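Local coordinates for protein beta-N-acetylhexosaminidase (Streptomyces plicatus, PDB 1JAK) that removes terminal non-reducing N-acetylhexosamine residues from N-acetyl-beta-hexosaminides as a family 20 glycoside hydrolase, by substrate-assisted catalysis in an alpha/beta barrel, at residues V237-A240 with A241-L245; M402-T405 with K406-L410. One frame throughout, in Å; residues are numbered along the deposited sequence.

How the contacts relate
Both contacts belong to the catalytic barrel domain, on opposite sides of the chain's centre, with their centres about 32 Å apart. They share no helix or strand. Contact 1 ends helix 230-242, just before barrel strand 246-250, its centre about 12 Å from that of the chain. Contact 2 lies in a loop after strand 389-392, its centre about 22 Å from that of the chain, and its first residue, Met402, touches the bound acetamido-piperidine azasugar inhibitor (IFG). Each mixes buried and exposed residues. In contact 1 backbone amides close a helix and a guanidinium stacks on a ring. In contact 2 threonine hydroxyls accept backbone N-H groups, and waters join a lysine to carbonyls.

Contact 1 of 2, residues V237-A240 with A241-L245; sequences VRYA and ASRHL
Ala240 O is gripped by two backbone amides that reach it from opposite faces of its carbonyl plane. Leu245 N donates to Ala240 O at 2.8 Å; Arg243 N does the same from the other face. The first of these bonds belongs to a Schellman motif, which ends helix 230-242; its other bond runs from His244 N to Ala241 O. His244 is the C-prime residue and has positive phi, as the motif requires. The turn leads into Leu245, whose CB meets Ala240 CB, and on to barrel strand 246-250.

Tyr239 O takes the hydroxyl of Ser242, with OG at 2.6 Å. Ser242 chi1 of 67° sets OG between its own backbone N and carbonyl carbon, turned back toward the preceding turn. The same OG accepts a bond from Arg243 NH1.

The guanidinium of Arg243 lies on one face of the Tyr239 ring, with planes 26° apart and centres 4.1 Å apart. The overlap is offset: Arg243 CZ is 3.5 Å from Tyr239 CZ. A bend at chi2 (63°) folds the arginine chain back over the ring. Asp181, on helix 173-184, binds both Arg243 NE and Tyr239 OH, so one carboxylate ties the stacked pair to the neighbouring helix. An alanine in place of Arg243 would probably uncover this ring face and leave Asp181 without its salt-bridge partner here.

Arg238 pairs with Glu235 through NH2. Water 2 accepts from Arg238 NH1 and donates to Ser242 OG. Water 1 donates to Val237 O and Leu245 O, 2.8 Å from each.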
loop_
_atom_site.group_PDB
_atom_site.type_symbol
_atom_site.label_atom_id
_atom_site.label_comp_id
_atom_site.label_asym_id
_atom_site.label_seq_id
_atom_site.Cartn_x
_atom_site.Cartn_y
_atom_site.Cartn_z
ATOM N N VAL A 237 -4.827 -11.612 -4.664
ATOM C CA VAL A 237 -5.983 -10.947 -4.076
ATOM C C VAL A 237 -6.410 -11.646 -2.786
ATOM O O VAL A 237 -6.747 -10.989 -1.798
ATOM C CB VAL A 237 -7.174 -10.918 -5.064
ATOM C CG1 VAL A 237 -8.419 -10.386 -4.374
ATOM C CG2 VAL A 237 -6.831 -10.040 -6.259
ATOM N N ARG A 238 -6.385 -12.974 -2.790
ATOM C CA ARG A 238 -6.775 -13.735 -1.604
ATOM C C ARG A 238 -5.805 -13.478 -0.455
ATOM O O ARG A 238 -6.220 -13.251 0.682
ATOM C CB ARG A 238 -6.799 -15.236 -1.907
ATOM C CG ARG A 238 -7.284 -16.085 -0.733
ATOM C CD ARG A 238 -6.820 -17.528 -0.868
ATOM N NE ARG A 238 -5.366 -17.631 -0.753
ATOM C CZ ARG A 238 -4.686 -17.425 0.372
ATOM N NH1 ARG A 238 -5.324 -17.109 1.491
ATOM N NH2 ARG A 238 -3.363 -17.520 0.375
ATOM N N TYR A 239 -4.509 -13.521 -0.757
ATOM C CA TYR A 239 -3.487 -13.297 0.259
ATOM C C TYR A 239 -3.614 -11.879 0.808
ATOM O O TYR A 239 -3.548 -11.662 2.021
ATOM C CB TYR A 239 -2.092 -13.498 -0.337
ATOM C CG TYR A 239 -0.989 -13.569 0.698
ATOM C CD1 TYR A 239 -0.767 -14.736 1.426
ATOM C CD2 TYR A 239 -0.173 -12.466 0.957
ATOM C CE1 TYR A 239 0.241 -14.808 2.388
ATOM C CE2 TYR A 239 0.837 -12.525 1.917
ATOM C CZ TYR A 239 1.036 -13.702 2.627
ATOM O OH TYR A 239 2.035 -13.782 3.570
ATOM N N ALA A 240 -3.795 -10.913 -0.088
ATOM C CA ALA A 240 -3.943 -9.523 0.330
ATOM C C ALA A 240 -5.168 -9.391 1.227
ATOM O O ALA A 240 -5.132 -8.697 2.241
ATOM C CB ALA A 240 -4.088 -8.615 -0.892
ATOM N N ALA A 241 -6.252 -10.062 0.850
ATOM C CA ALA A 241 -7.483 -10.011 1.631
ATOM C C ALA A 241 -7.265 -10.556 3.042
ATOM O O ALA A 241 -7.822 -10.027 4.007
ATOM C CB ALA A 241 -8.589 -10.797 0.924
ATOM N N SER A 242 -6.454 -11.606 3.165
ATOM C CA SER A 242 -6.183 -12.194 4.477
ATOM C C SER A 242 -5.343 -11.233 5.321
ATOM O O SER A 242 -5.246 -11.386 6.540
ATOM C CB SER A 242 -5.468 -13.545 4.332
ATOM O OG SER A 242 -4.158 -13.394 3.813
ATOM N N ARG A 243 -4.733 -10.250 4.663
ATOM C CA ARG A 243 -3.935 -9.237 5.348
ATOM C C ARG A 243 -4.728 -7.926 5.349
ATOM O O ARG A 243 -4.182 -6.846 5.585
ATOM C CB ARG A 243 -2.585 -9.033 4.647
ATOM C CG ARG A 243 -1.441 -9.911 5.164
ATOM C CD ARG A 243 -1.690 -11.393 4.950
ATOM N NE ARG A 243 -0.575 -12.205 5.442
ATOM C CZ ARG A 243 -0.657 -13.506 5.709
ATOM N NH1 ARG A 243 -1.802 -14.154 5.532
ATOM N NH2 ARG A 243 0.400 -14.161 6.170
ATOM N N HIS A 244 -6.022 -8.044 5.069
ATOM C CA HIS A 244 -6.941 -6.910 5.041
ATOM C C HIS A 244 -6.522 -5.755 4.150
ATOM O O HIS A 244 -6.586 -4.580 4.530
ATOM C CB HIS A 244 -7.207 -6.447 6.472
ATOM C CG HIS A 244 -7.917 -7.481 7.286
ATOM N ND1 HIS A 244 -9.288 -7.630 7.261
ATOM C CD2 HIS A 244 -7.441 -8.502 8.036
ATOM C CE1 HIS A 244 -9.624 -8.701 7.958
ATOM N NE2 HIS A 244 -8.523 -9.250 8.438
ATOM N N LEU A 245 -6.098 -6.120 2.945
ATOM C CA LEU A 245 -5.697 -5.165 1.929
ATOM C C LEU A 245 -6.628 -5.379 0.747
ATOM O O LEU A 245 -6.719 -6.485 0.211
ATOM C CB LEU A 245 -4.253 -5.418 1.486
ATOM C CG LEU A 245 -3.153 -5.050 2.481
ATOM C CD1 LEU A 245 -1.835 -5.655 2.038
ATOM C CD2 LEU A 245 -3.045 -3.537 2.581
HETATM O O HOH W 1 -7.777 -8.371 -1.559
HETATM O O HOH W 2 -3.316 -16.272 3.660
#

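Contact 2 of 2, residues M402-T405 with K406-L410; sequences MKYT and KDTPL
The Tyr404 ring meets Thr408 at its edge, where Thr408 OG1 sits near the ring plane, 3.6 Å from Tyr404 CD2. The methyl carbon Thr408 CG2 also approaches Tyr404 CD2. Beyond this contact the ring stacks with Tyr504, and its hydroxyl bonds to Tyr460 O.

The Thr408 hydroxyl does more than touch the ring. OG1 accepts two successive backbone N-H groups. The bond from Tyr404 N is bent, with 132° at the hydrogen. The one from Thr405 N to Thr408 OG1, 3.1 Å, is nearly straight at 165°. Thr408 chi1 of -60° sets OG1 beside its own backbone N, facing back toward these amides.

Thr405 O accepts from Thr408 N at 3.1 Å, with the donor well above the carbonyl plane. Thr405 OG1 takes the amide inside the turn, Asp407 N, at 3.2 Å, an ST turn nested in the beta turn. Thus each threonine side chain accepts from backbone of the other segment.

The side chains of Lys403 and Thr408 lie alongside each other and run opposite ways, with Lys403 CB 3.7 Å from Thr408 CB. Beyond CG the lysine runs extended, past Thr408 O and Leu410 O, with CD and CE near both. Lys403 CG is 3.2 Å from Leu410 O, a carbonyl buried here with no polar partner in the model. The ammonium reaches the backbone through water. Water 3 accepts from Lys403 NZ and donates to Lys406 O and Thr408 O. Water 4 also donates to Thr408 O, but its bond from Lys403 NZ is weak.

Thr405 to Thr408 form a type I beta turn within a loop that follows barrel strand 389-392. Met402 of that loop touches the bound azasugar inhibitor (IFG) and belongs to the ligand pocket.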
loop_
_atom_site.group_PDB
_atom_site.type_symbol
_atom_site.label_atom_id
_atom_site.label_comp_id
_atom_site.label_asym_id
_atom_site.label_seq_id
_atom_site.Cartn_x
_atom_site.Cartn_y
_atom_site.Cartn_z
ATOM N N MET A 402 11.932 7.651 -5.089
ATOM C CA MET A 402 12.745 8.864 -5.142
ATOM C C MET A 402 13.942 8.792 -4.197
ATOM O O MET A 402 13.824 8.350 -3.055
ATOM C CB MET A 402 11.894 10.098 -4.821
ATOM C CG MET A 402 12.232 11.324 -5.675
ATOM S SD MET A 402 11.992 11.046 -7.453
ATOM C CE MET A 402 10.227 10.690 -7.507
ATOM N N LYS A 403 15.101 9.213 -4.690
ATOM C CA LYS A 403 16.325 9.198 -3.895
ATOM C C LYS A 403 16.221 10.037 -2.627
ATOM O O LYS A 403 15.548 11.068 -2.603
ATOM C CB LYS A 403 17.501 9.716 -4.727
ATOM C CG LYS A 403 17.898 8.811 -5.879
ATOM C CD LYS A 403 19.102 9.383 -6.616
ATOM C CE LYS A 403 19.515 8.490 -7.778
ATOM N NZ LYS A 403 20.703 9.043 -8.491
ATOM N N TYR A 404 16.907 9.588 -1.579
ATOM C CA TYR A 404 16.931 10.296 -0.302
ATOM C C TYR A 404 17.849 11.507 -0.439
ATOM O O TYR A 404 17.562 12.588 0.086
ATOM C CB TYR A 404 17.488 9.393 0.793
ATOM C CG TYR A 404 16.711 8.123 1.014
ATOM C CD1 TYR A 404 15.519 8.129 1.738
ATOM C CD2 TYR A 404 17.183 6.906 0.525
ATOM C CE1 TYR A 404 14.820 6.950 1.977
ATOM C CE2 TYR A 404 16.492 5.722 0.755
ATOM C CZ TYR A 404 15.315 5.751 1.486
ATOM O OH TYR A 404 14.648 4.580 1.752
ATOM N N THR A 405 18.967 11.296 -1.128
ATOM C CA THR A 405 19.961 12.335 -1.367
ATOM C C THR A 405 20.616 12.053 -2.710
ATOM O O THR A 405 20.348 11.028 -3.339
ATOM C CB THR A 405 21.079 12.334 -0.300
ATOM O OG1 THR A 405 21.900 11.170 -0.469
ATOM C CG2 THR A 405 20.488 12.339 1.101
ATOM N N LYS A 406 21.496 12.951 -3.136
ATOM C CA LYS A 406 22.177 12.782 -4.409
ATOM C C LYS A 406 23.056 11.536 -4.440
ATOM O O LYS A 406 23.448 11.085 -5.514
ATOM C CB LYS A 406 23.030 14.015 -4.722
ATOM C CG LYS A 406 24.196 14.227 -3.769
ATOM C CD LYS A 406 25.010 15.447 -4.177
ATOM C CE LYS A 406 26.263 15.595 -3.326
ATOM N NZ LYS A 406 25.945 15.768 -1.881
ATOM N N ASP A 407 23.351 10.970 -3.273
ATOM C CA ASP A 407 24.205 9.788 -3.214
ATOM C C ASP A 407 23.483 8.444 -3.110
ATOM O O ASP A 407 24.128 7.395 -3.067
ATOM C CB ASP A 407 25.209 9.931 -2.070
ATOM C CG ASP A 407 26.174 11.085 -2.286
ATOM O OD1 ASP A 407 26.750 11.179 -3.390
ATOM O OD2 ASP A 407 26.357 11.895 -1.354
ATOM N N THR A 408 22.155 8.469 -3.068
ATOM C CA THR A 408 21.385 7.228 -2.992
ATOM C C THR A 408 21.715 6.404 -4.243
ATOM O O THR A 408 21.591 6.894 -5.367
ATOM C CB THR A 408 19.875 7.535 -2.930
ATOM O OG1 THR A 408 19.608 8.335 -1.771
ATOM C CG2 THR A 408 19.063 6.251 -2.846
ATOM N N PRO A 409 22.147 5.141 -4.059
ATOM C CA PRO A 409 22.523 4.214 -5.135
ATOM C C PRO A 409 21.413 3.665 -6.033
ATOM O O PRO A 409 21.693 3.059 -7.070
ATOM C CB PRO A 409 23.256 3.108 -4.384
ATOM C CG PRO A 409 22.519 3.051 -3.095
ATOM C CD PRO A 409 22.356 4.515 -2.741
ATOM N N LEU A 410 20.166 3.869 -5.632
ATOM C CA LEU A 410 19.016 3.407 -6.403
ATOM C C LEU A 410 18.017 4.556 -6.479
ATOM O O LEU A 410 18.235 5.610 -5.887
ATOM C CB LEU A 410 18.356 2.217 -5.700
ATOM C CG LEU A 410 19.189 0.945 -5.522
ATOM C CD1 LEU A 410 18.502 0.020 -4.530
ATOM C CD2 LEU A 410 19.362 0.254 -6.864
HETATM O O HOH W 3 23.012 8.710 -6.891
HETATM O O HOH W 4 21.572 6.080 -8.226
#